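Long-range contacts in Rio2 kinase (Chaetomium thermophilum, PDB 4GYG), which probably transfers phosphate from ATP to serine and threonine side chains of proteins, with magnesium as cofactor, as a RIO-type protein kinase: residues L226-F231 / P254-F259; I161-F166 / D258-V263; P197-S202 / E286-F291. All blocks are in the same frame, centred on the assembly; numbering follows the deposited sequence.

All three contacts lie in the RIO kinase domain. Contacts 1 and 2 adjoin, their centres about 9 Å apart, and share Asp258 and Phe259, the former a ligand of magnesium and ADP. Contact 1 sets the catalytic loop against the chain leaving strand 250-256, while contact 2 sets helix 149-172 against the turn that follows. Backbone pairing of strands 226-227 and 263-264 ties the two together. Contact 3 joins the loop after strand 196-197 to the end of helix 270-289 at the domain surface; its centre is about 17 Å from that of contact 1 and 26 Å from that of contact 2. Along the chain it encloses contact 1 and alternates with contact 2.

Contact 1. Residues L226-F231 / P254-F259; sequences LIHGDF and PIIIDF
His228 of the catalytic loop, in the His-Gly-Asp sequence of RIO kinases, reaches the backbone beside Asp258, the magnesium- and ADP-binding aspartate that stands where other kinases carry the DFG motif. The polar link is a hydrogen bond from His228 NE2 to Ile257 O, 2.9 Å long and fairly straight at 161°. The oxygen lies almost in the imidazole plane, whereas the donor sits above the carbonyl plane. The other ring nitrogen, ND1, accepts a weak bond from Asp230 N at 3.3 Å, and a histidine suits this place because its two nitrogens can meet two pieces of backbone at once and so probably limit the ring's rotation. With CG anti to the backbone N (chi1 -170°), the ring swings across to the other segment. The carboxylate of Asp258 leads away instead, to a salt bridge with Lys125.

Two aromatic rings flank the imidazole. From its own segment, Phe231 CD1 lies 3.1 Å above one face, toward the rim, while Phe259 CE1 comes to the edge, 4.0 Å from His228 CD2, with the two ring planes steeply inclined.

The apolar contacts belong to Ile256, whose branching lets one residue serve two rings. Its CG2 meets His228 CD2 at 3.5 Å; the longer arm crosses Phe231 at about a right angle, bringing Ile256 CD1 to 3.5 Å from Phe231 CZ.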
loop_
_atom_site.group_PDB
_atom_site.type_symbol
_atom_site.label_atom_id
_atom_site.label_comp_id
_atom_site.label_asym_id
_atom_site.label_seq_id
_atom_site.Cartn_x
_atom_site.Cartn_y
_atom_site.Cartn_z
ATOM N N LEU A 226 -9.560 4.893 -14.510
ATOM C CA LEU A 226 -8.376 4.914 -13.649
ATOM C C LEU A 226 -7.049 5.182 -14.340
ATOM O O LEU A 226 -6.808 4.745 -15.478
ATOM C CB LEU A 226 -8.261 3.608 -12.888
ATOM C CG LEU A 226 -9.336 3.499 -11.824
ATOM C CD1 LEU A 226 -9.283 2.128 -11.211
ATOM C CD2 LEU A 226 -9.114 4.602 -10.781
ATOM N N ILE A 227 -6.189 5.905 -13.623
ATOM C CA ILE A 227 -4.784 6.040 -13.980
ATOM C C ILE A 227 -3.947 5.596 -12.793
ATOM O O ILE A 227 -4.030 6.176 -11.708
ATOM C CB ILE A 227 -4.423 7.489 -14.359
ATOM C CG1 ILE A 227 -5.263 7.957 -15.550
ATOM C CG2 ILE A 227 -2.927 7.623 -14.656
ATOM C CD1 ILE A 227 -5.167 9.430 -15.767
ATOM N N HIS A 228 -3.153 4.553 -12.996
ATOM C CA HIS A 228 -2.271 4.029 -11.959
ATOM C C HIS A 228 -1.370 5.146 -11.394
ATOM O O HIS A 228 -1.392 5.443 -10.192
ATOM C CB HIS A 228 -1.445 2.882 -12.546
ATOM C CG HIS A 228 -0.668 2.107 -11.532
ATOM N ND1 HIS A 228 0.566 2.519 -11.070
ATOM C CD2 HIS A 228 -0.935 0.937 -10.906
ATOM C CE1 HIS A 228 1.014 1.642 -10.191
ATOM N NE2 HIS A 228 0.126 0.671 -10.078
ATOM N N GLY A 229 -0.593 5.779 -12.266
ATOM C CA GLY A 229 0.144 6.957 -11.868
ATOM C C GLY A 229 1.617 6.727 -11.574
ATOM O O GLY A 229 2.436 7.634 -11.734
ATOM N N ASP A 230 1.965 5.521 -11.141
ATOM C CA ASP A 230 3.344 5.246 -10.759
ATOM C C ASP A 230 3.739 3.860 -11.222
ATOM O O ASP A 230 4.447 3.134 -10.533
ATOM C CB ASP A 230 3.536 5.400 -9.254
ATOM C CG ASP A 230 4.907 5.928 -8.891
ATOM O OD1 ASP A 230 5.669 6.326 -9.803
ATOM O OD2 ASP A 230 5.218 5.955 -7.683
ATOM N N PHE A 231 3.259 3.530 -12.416
ATOM C CA PHE A 231 3.554 2.310 -13.167
ATOM C C PHE A 231 5.031 1.980 -13.353
ATOM O O PHE A 231 5.427 1.634 -14.459
ATOM C CB PHE A 231 2.962 2.473 -14.570
ATOM C CG PHE A 231 1.983 1.411 -14.953
ATOM C CD1 PHE A 231 0.928 1.097 -14.130
ATOM C CD2 PHE A 231 2.104 0.742 -16.160
ATOM C CE1 PHE A 231 0.014 0.126 -14.485
ATOM C CE2 PHE A 231 1.195 -0.242 -16.526
ATOM C CZ PHE A 231 0.145 -0.548 -15.684
ATOM N N PRO A 254 1.188 -10.124 -17.137
ATOM C CA PRO A 254 1.549 -9.122 -16.131
ATOM C C PRO A 254 0.560 -9.036 -14.974
ATOM O O PRO A 254 -0.621 -9.305 -15.138
ATOM C CB PRO A 254 1.592 -7.818 -16.928
ATOM C CG PRO A 254 0.669 -8.043 -18.070
ATOM C CD PRO A 254 0.644 -9.524 -18.365
ATOM N N ILE A 255 1.072 -8.688 -13.800
ATOM C CA ILE A 255 0.249 -8.459 -12.632
ATOM C C ILE A 255 0.624 -7.098 -12.040
ATOM O O ILE A 255 1.794 -6.778 -11.881
ATOM C CB ILE A 255 0.380 -9.623 -11.623
ATOM C CG1 ILE A 255 -0.261 -10.881 -12.215
ATOM C CG2 ILE A 255 -0.289 -9.293 -10.292
ATOM C CD1 ILE A 255 0.169 -12.149 -11.551
ATOM N N ILE A 256 -0.380 -6.289 -11.753
ATOM C CA ILE A 256 -0.174 -4.920 -11.317
ATOM C C ILE A 256 -0.293 -4.866 -9.805
ATOM O O ILE A 256 -1.165 -5.533 -9.226
ATOM C CB ILE A 256 -1.244 -3.976 -11.957
ATOM C CG1 ILE A 256 -1.130 -4.005 -13.471
ATOM C CG2 ILE A 256 -1.061 -2.546 -11.510
ATOM C CD1 ILE A 256 0.260 -3.624 -13.970
ATOM N N ILE A 257 0.587 -4.098 -9.160
ATOM C CA ILE A 257 0.397 -3.788 -7.736
ATOM C C ILE A 257 0.586 -2.303 -7.473
ATOM O O ILE A 257 1.010 -1.553 -8.373
ATOM C CB ILE A 257 1.346 -4.582 -6.809
ATOM C CG1 ILE A 257 2.810 -4.156 -7.015
ATOM C CG2 ILE A 257 1.175 -6.072 -7.014
ATOM C CD1 ILE A 257 3.824 -4.967 -6.223
ATOM N N ASP A 258 0.286 -1.910 -6.236
ATOM C CA ASP A 258 0.469 -0.547 -5.718
ATOM C C ASP A 258 -0.618 0.412 -6.162
ATOM O O ASP A 258 -0.502 1.031 -7.222
ATOM C CB ASP A 258 1.826 0.039 -6.112
ATOM C CG ASP A 258 2.869 -0.149 -5.057
ATOM O OD1 ASP A 258 2.907 0.692 -4.133
ATOM O OD2 ASP A 258 3.653 -1.122 -5.158
ATOM N N PHE A 259 -1.645 0.575 -5.332
ATOM C CA PHE A 259 -2.815 1.391 -5.704
ATOM C C PHE A 259 -3.174 2.673 -4.910
ATOM O O PHE A 259 -4.117 3.356 -5.299
ATOM C CB PHE A 259 -4.046 0.482 -5.827
ATOM C CG PHE A 259 -3.826 -0.688 -6.742
ATOM C CD1 PHE A 259 -3.657 -0.491 -8.113
ATOM C CD2 PHE A 259 -3.737 -1.971 -6.238
ATOM C CE1 PHE A 259 -3.435 -1.569 -8.961
ATOM C CE2 PHE A 259 -3.522 -3.048 -7.076
ATOM C CZ PHE A 259 -3.370 -2.853 -8.444
#

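Contact 2. Residues I161-F166 / D258-V263; sequences IKEFAF and DFPQMV
Phe166 turns its ring edge to the backbone of the Phe259-Met262 type I turn, with Phe259 O near the ring plane, 3.8 Å from Phe166 CD2. Met262 comes in obliquely: its CB lies 3.5 Å from Phe166 CE2, and its sulfur makes a Met-aromatic contact, SD standing 4.5 Å from the ring centroid. The second flat pair is the Glu163 carboxylate and the Phe259 ring, which cross nearly perpendicularly.

Helix 149-172 carries Phe166 and Glu163 and is the counterpart of helix αC in protein kinases, its glutamate paired with the ADP-binding Lys125. An extended chain, with CG anti to the backbone N (chi1 176°), sends the carboxylate of Glu163 along the ring of Pro260 to the start of the turn. There OE2 accepts hydrogen bonds from Phe259 N (2.8 Å), the donor lying above the carboxylate plane, and from a water (2.9 Å) that in turn accepts from Asp258 N. With Lys125 added, three groups grip this one oxygen; an alanine here would probably leave the amide of Phe259 without its acceptor and Lys125 with one carboxylate fewer, keeping that of Asp258.

Lysine suits the neighbouring position because its long, straight chain carries an ammonium to two backbone oxygens of the turn. Lys162 NZ donates a hydrogen bond to Pro260 O at 2.8 Å and also to Met262 O, at a length too short to trust. Within the turn segment, Gln261 NE2 donates to Asp258 O at 2.8 Å.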
loop_
_atom_site.group_PDB
_atom_site.type_symbol
_atom_site.label_atom_id
_atom_site.label_comp_id
_atom_site.label_asym_id
_atom_site.label_seq_id
_atom_site.Cartn_x
_atom_site.Cartn_y
_atom_site.Cartn_z
ATOM N N ILE A 161 -6.668 2.232 3.060
ATOM C CA ILE A 161 -8.097 2.110 2.773
ATOM C C ILE A 161 -8.321 2.369 1.297
ATOM O O ILE A 161 -9.136 1.698 0.664
ATOM C CB ILE A 161 -8.953 3.091 3.595
ATOM C CG1 ILE A 161 -8.958 2.709 5.064
ATOM C CG2 ILE A 161 -10.412 3.159 3.081
ATOM C CD1 ILE A 161 -9.572 3.807 5.941
ATOM N N LYS A 162 -7.568 3.315 0.737
ATOM C CA LYS A 162 -7.739 3.610 -0.670
ATOM C C LYS A 162 -7.302 2.428 -1.512
ATOM O O LYS A 162 -8.026 2.016 -2.407
ATOM C CB LYS A 162 -6.967 4.839 -1.107
ATOM C CG LYS A 162 -7.255 5.181 -2.573
ATOM C CD LYS A 162 -6.600 6.467 -2.988
ATOM C CE LYS A 162 -6.593 6.638 -4.501
ATOM N NZ LYS A 162 -5.577 7.635 -4.957
ATOM N N GLU A 163 -6.127 1.881 -1.201
ATOM C CA GLU A 163 -5.547 0.814 -2.003
ATOM C C GLU A 163 -6.436 -0.402 -1.963
ATOM O O GLU A 163 -6.657 -1.055 -2.976
ATOM C CB GLU A 163 -4.149 0.447 -1.538
ATOM C CG GLU A 163 -3.540 -0.752 -2.296
ATOM C CD GLU A 163 -2.030 -0.870 -2.081
ATOM O OE1 GLU A 163 -1.574 -0.808 -0.917
ATOM O OE2 GLU A 163 -1.294 -0.996 -3.083
ATOM N N PHE A 164 -6.984 -0.673 -0.792
ATOM C CA PHE A 164 -7.745 -1.876 -0.617
ATOM C C PHE A 164 -9.077 -1.761 -1.361
ATOM O O PHE A 164 -9.539 -2.731 -1.945
ATOM C CB PHE A 164 -7.928 -2.143 0.877
ATOM C CG PHE A 164 -8.761 -3.343 1.190
ATOM C CD1 PHE A 164 -8.177 -4.607 1.298
ATOM C CD2 PHE A 164 -10.125 -3.216 1.391
ATOM C CE1 PHE A 164 -8.949 -5.727 1.619
ATOM C CE2 PHE A 164 -10.907 -4.331 1.702
ATOM C CZ PHE A 164 -10.325 -5.581 1.821
ATOM N N ALA A 165 -9.695 -0.584 -1.358
ATOM C CA ALA A 165 -10.957 -0.425 -2.087
ATOM C C ALA A 165 -10.737 -0.545 -3.608
ATOM O O ALA A 165 -11.503 -1.233 -4.294
ATOM C CB ALA A 165 -11.614 0.861 -1.751
ATOM N N PHE A 166 -9.668 0.072 -4.118
ATOM C CA PHE A 166 -9.319 -0.065 -5.536
ATOM C C PHE A 166 -8.911 -1.505 -5.885
ATOM O O PHE A 166 -9.213 -1.998 -6.978
ATOM C CB PHE A 166 -8.208 0.900 -5.929
ATOM C CG PHE A 166 -8.681 2.302 -6.208
ATOM C CD1 PHE A 166 -10.007 2.565 -6.448
ATOM C CD2 PHE A 166 -7.786 3.344 -6.275
ATOM C CE1 PHE A 166 -10.449 3.846 -6.715
ATOM C CE2 PHE A 166 -8.229 4.628 -6.555
ATOM C CZ PHE A 166 -9.564 4.875 -6.766
ATOM N N ASP A 258 0.286 -1.910 -6.236
ATOM C CA ASP A 258 0.469 -0.547 -5.718
ATOM C C ASP A 258 -0.618 0.412 -6.162
ATOM O O ASP A 258 -0.502 1.031 -7.222
ATOM C CB ASP A 258 1.826 0.039 -6.112
ATOM C CG ASP A 258 2.869 -0.149 -5.057
ATOM O OD1 ASP A 258 2.907 0.692 -4.133
ATOM O OD2 ASP A 258 3.653 -1.122 -5.158
ATOM N N PHE A 259 -1.645 0.575 -5.332
ATOM C CA PHE A 259 -2.815 1.391 -5.704
ATOM C C PHE A 259 -3.174 2.673 -4.910
ATOM O O PHE A 259 -4.117 3.356 -5.299
ATOM C CB PHE A 259 -4.046 0.482 -5.827
ATOM C CG PHE A 259 -3.826 -0.688 -6.742
ATOM C CD1 PHE A 259 -3.657 -0.491 -8.113
ATOM C CD2 PHE A 259 -3.737 -1.971 -6.238
ATOM C CE1 PHE A 259 -3.435 -1.569 -8.961
ATOM C CE2 PHE A 259 -3.522 -3.048 -7.076
ATOM C CZ PHE A 259 -3.370 -2.853 -8.444
ATOM N N PRO A 260 -2.430 3.029 -3.830
ATOM C CA PRO A 260 -2.966 4.208 -3.126
ATOM C C PRO A 260 -2.769 5.531 -3.913
ATOM O O PRO A 260 -3.396 6.541 -3.609
ATOM C CB PRO A 260 -2.168 4.231 -1.813
ATOM C CG PRO A 260 -0.806 3.638 -2.180
ATOM C CD PRO A 260 -1.125 2.591 -3.275
ATOM N N GLN A 261 -1.919 5.511 -4.928
ATOM C CA GLN A 261 -1.647 6.700 -5.733
ATOM C C GLN A 261 -2.497 6.787 -7.020
ATOM O O GLN A 261 -2.273 7.672 -7.842
ATOM C CB GLN A 261 -0.140 6.794 -6.079
ATOM C CG GLN A 261 0.330 5.860 -7.199
ATOM C CD GLN A 261 -0.071 4.390 -6.975
ATOM O OE1 GLN A 261 -0.000 3.876 -5.869
ATOM N NE2 GLN A 261 -0.513 3.727 -8.033
ATOM N N MET A 262 -3.453 5.878 -7.211
ATOM C CA MET A 262 -4.307 5.948 -8.408
ATOM C C MET A 262 -5.086 7.245 -8.414
ATOM O O MET A 262 -5.450 7.757 -7.355
ATOM C CB MET A 262 -5.300 4.789 -8.487
ATOM C CG MET A 262 -4.725 3.516 -9.067
ATOM S SD MET A 262 -5.960 2.257 -9.470
ATOM C CE MET A 262 -5.144 1.567 -10.899
ATOM N N VAL A 263 -5.316 7.786 -9.606
ATOM C CA VAL A 263 -6.163 8.960 -9.748
ATOM C C VAL A 263 -7.216 8.744 -10.828
ATOM O O VAL A 263 -7.074 7.863 -11.683
ATOM C CB VAL A 263 -5.359 10.231 -10.085
ATOM C CG1 VAL A 263 -4.397 10.561 -8.970
ATOM C CG2 VAL A 263 -4.634 10.085 -11.421
HETATM O O HOH W 1 -0.889 -3.722 -4.075
#

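Contact 3. Residues P197-S202 / E286-F291; sequences PMRQVS and ERRFHF
Arg288 NH1 donates to Arg199 O, the one hydrogen bond across this surface contact of the kinase C-lobe; its modelled length of 2.5 Å is shorter than expected and its exact value doubtful. The carbonyl oxygen lies near the guanidinium plane, at its edge. Here the end of helix 270-289 meets the loop that leads from strand 196-197 to helix 207-223. Bends at chi2 (57°) and chi3 (66°) bring the Arg288 head round to the loop, a reach that suits an arginine, whose long chain can bend back and still present an N-H to a backbone oxygen on a neighbouring turn. That turn is closed by Val201 N bonding to Met198 O.

Arg199 meets the same head with its aliphatic part: CG packs 3.3 Å from Arg288 NH2, and the two guanidinium planes stand almost perpendicular. NE of Arg199 is only 4.0 Å from Arg288 NH2, so the like charges probably cost some energy; the side chain of Arg199 also touches Glu233 and Phe234, the latter an ADP-binding residue.

The apolar half is built round Phe289. Arg288 CG lies over one face of its ring, toward the rim, and the ring packs edge-to-face with Phe285, four residues earlier in the chain. The compact, branched Val201 fits against the ring edge, where CG1 comes 3.9 Å from Phe289 CZ. At that edge too is a backbone oxygen, Ser202 O, 3.8 Å from Phe289 CE1.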
loop_
_atom_site.group_PDB
_atom_site.type_symbol
_atom_site.label_atom_id
_atom_site.label_comp_id
_atom_site.label_asym_id
_atom_site.label_seq_id
_atom_site.Cartn_x
_atom_site.Cartn_y
_atom_site.Cartn_z
ATOM N N PRO A 197 8.939 -9.238 -9.853
ATOM C CA PRO A 197 8.957 -7.872 -10.389
ATOM C C PRO A 197 9.665 -7.866 -11.725
ATOM O O PRO A 197 10.644 -8.594 -11.884
ATOM C CB PRO A 197 9.786 -7.095 -9.351
ATOM C CG PRO A 197 9.638 -7.872 -8.090
ATOM C CD PRO A 197 9.561 -9.317 -8.520
ATOM N N MET A 198 9.168 -7.069 -12.664
ATOM C CA MET A 198 9.717 -7.010 -14.003
ATOM C C MET A 198 11.170 -6.548 -13.982
ATOM O O MET A 198 11.989 -7.039 -14.764
ATOM C CB MET A 198 8.875 -6.082 -14.876
ATOM C CG MET A 198 9.182 -6.134 -16.371
ATOM S SD MET A 198 8.019 -5.150 -17.368
ATOM C CE MET A 198 8.125 -3.539 -16.559
ATOM N N ARG A 199 11.503 -5.626 -13.082
ATOM C CA ARG A 199 12.871 -5.119 -13.062
ATOM C C ARG A 199 13.884 -6.243 -12.871
ATOM O O ARG A 199 15.000 -6.178 -13.388
ATOM C CB ARG A 199 13.082 -4.031 -12.009
ATOM C CG ARG A 199 14.181 -3.051 -12.417
ATOM C CD ARG A 199 14.836 -2.385 -11.226
ATOM N NE ARG A 199 16.215 -2.834 -11.035
ATOM C CZ ARG A 199 16.585 -3.780 -10.176
ATOM N NH1 ARG A 199 15.677 -4.386 -9.417
ATOM N NH2 ARG A 199 17.865 -4.117 -10.074
ATOM N N GLN A 200 13.492 -7.286 -12.150
ATOM C CA GLN A 200 14.398 -8.405 -11.961
ATOM C C GLN A 200 14.190 -9.499 -13.010
ATOM O O GLN A 200 14.621 -10.631 -12.821
ATOM C CB GLN A 200 14.334 -8.954 -10.527
ATOM C CG GLN A 200 13.187 -9.894 -10.235
ATOM C CD GLN A 200 13.331 -10.576 -8.889
ATOM O OE1 GLN A 200 13.216 -9.938 -7.843
ATOM N NE2 GLN A 200 13.585 -11.879 -8.908
ATOM N N VAL A 201 13.542 -9.164 -14.125
ATOM C CA VAL A 201 13.453 -10.115 -15.236
ATOM C C VAL A 201 14.469 -9.784 -16.335
ATOM O O VAL A 201 14.590 -8.635 -16.782
ATOM C CB VAL A 201 12.009 -10.281 -15.799
ATOM C CG1 VAL A 201 11.697 -9.250 -16.870
ATOM C CG2 VAL A 201 11.823 -11.672 -16.368
ATOM N N SER A 202 15.212 -10.805 -16.745
ATOM C CA SER A 202 16.384 -10.628 -17.600
ATOM C C SER A 202 16.014 -10.307 -19.036
ATOM O O SER A 202 16.419 -9.277 -19.575
ATOM C CB SER A 202 17.234 -11.897 -17.572
ATOM O OG SER A 202 16.479 -13.017 -18.012
ATOM N N GLU A 286 12.371 0.145 -23.705
ATOM C CA GLU A 286 13.469 0.635 -24.534
ATOM C C GLU A 286 14.841 0.200 -24.001
ATOM O O GLU A 286 15.621 -0.425 -24.719
ATOM C CB GLU A 286 13.412 2.158 -24.674
ATOM C CG GLU A 286 14.515 2.728 -25.544
ATOM C CD GLU A 286 14.311 4.193 -25.861
ATOM O OE1 GLU A 286 13.418 4.815 -25.243
ATOM O OE2 GLU A 286 15.044 4.715 -26.733
ATOM N N ARG A 287 15.131 0.523 -22.744
ATOM C CA ARG A 287 16.424 0.182 -22.158
ATOM C C ARG A 287 16.587 -1.312 -21.845
ATOM O O ARG A 287 17.545 -1.935 -22.295
ATOM C CB ARG A 287 16.715 1.041 -20.921
ATOM C CG ARG A 287 15.619 1.037 -19.881
ATOM C CD ARG A 287 16.000 1.887 -18.677
ATOM N NE ARG A 287 15.157 1.607 -17.514
ATOM C CZ ARG A 287 15.419 0.673 -16.603
ATOM N NH1 ARG A 287 16.505 -0.088 -16.712
ATOM N NH2 ARG A 287 14.591 0.496 -15.580
ATOM N N ARG A 288 15.647 -1.888 -21.102
ATOM C CA ARG A 288 15.784 -3.267 -20.628
ATOM C C ARG A 288 15.778 -4.371 -21.700
ATOM O O ARG A 288 16.509 -5.351 -21.577
ATOM C CB ARG A 288 14.735 -3.577 -19.561
ATOM C CG ARG A 288 14.946 -4.917 -18.900
ATOM C CD ARG A 288 16.322 -4.998 -18.279
ATOM N NE ARG A 288 16.482 -4.063 -17.162
ATOM C CZ ARG A 288 15.954 -4.241 -15.951
ATOM N NH1 ARG A 288 15.207 -5.317 -15.699
ATOM N NH2 ARG A 288 16.167 -3.343 -14.990
ATOM N N PHE A 289 14.964 -4.224 -22.741
ATOM C CA PHE A 289 14.865 -5.261 -23.770
ATOM C C PHE A 289 15.241 -4.770 -25.158
ATOM O O PHE A 289 15.083 -5.505 -26.136
ATOM C CB PHE A 289 13.450 -5.837 -23.827
ATOM C CG PHE A 289 12.918 -6.257 -22.494
ATOM C CD1 PHE A 289 13.676 -7.060 -21.653
ATOM C CD2 PHE A 289 11.665 -5.831 -22.069
ATOM C CE1 PHE A 289 13.190 -7.447 -20.421
ATOM C CE2 PHE A 289 11.166 -6.209 -20.838
ATOM C CZ PHE A 289 11.929 -7.020 -20.007
ATOM N N HIS A 290 15.727 -3.535 -25.249
ATOM C CA HIS A 290 16.045 -2.928 -26.542
ATOM C C HIS A 290 14.871 -3.052 -27.518
ATOM O O HIS A 290 15.062 -3.220 -28.729
ATOM C CB HIS A 290 17.320 -3.532 -27.140
ATOM C CG HIS A 290 18.526 -3.395 -26.261
ATOM N ND1 HIS A 290 19.332 -2.276 -26.270
ATOM C CD2 HIS A 290 19.062 -4.237 -25.346
ATOM C CE1 HIS A 290 20.309 -2.433 -25.395
ATOM N NE2 HIS A 290 20.168 -3.615 -24.820
ATOM N N PHE A 291 13.658 -2.991 -26.971
ATOM C CA PHE A 291 12.444 -3.013 -27.777
ATOM C C PHE A 291 11.792 -1.651 -27.784
ATOM O O PHE A 291 11.657 -0.996 -26.744
ATOM C CB PHE A 291 11.437 -4.046 -27.269
ATOM C CG PHE A 291 10.108 -4.012 -27.995
ATOM C CD1 PHE A 291 9.887 -4.820 -29.105
ATOM C CD2 PHE A 291 9.079 -3.184 -27.561
ATOM C CE1 PHE A 291 8.679 -4.799 -29.767
ATOM C CE2 PHE A 291 7.871 -3.151 -28.222
ATOM C CZ PHE A 291 7.667 -3.963 -29.323
#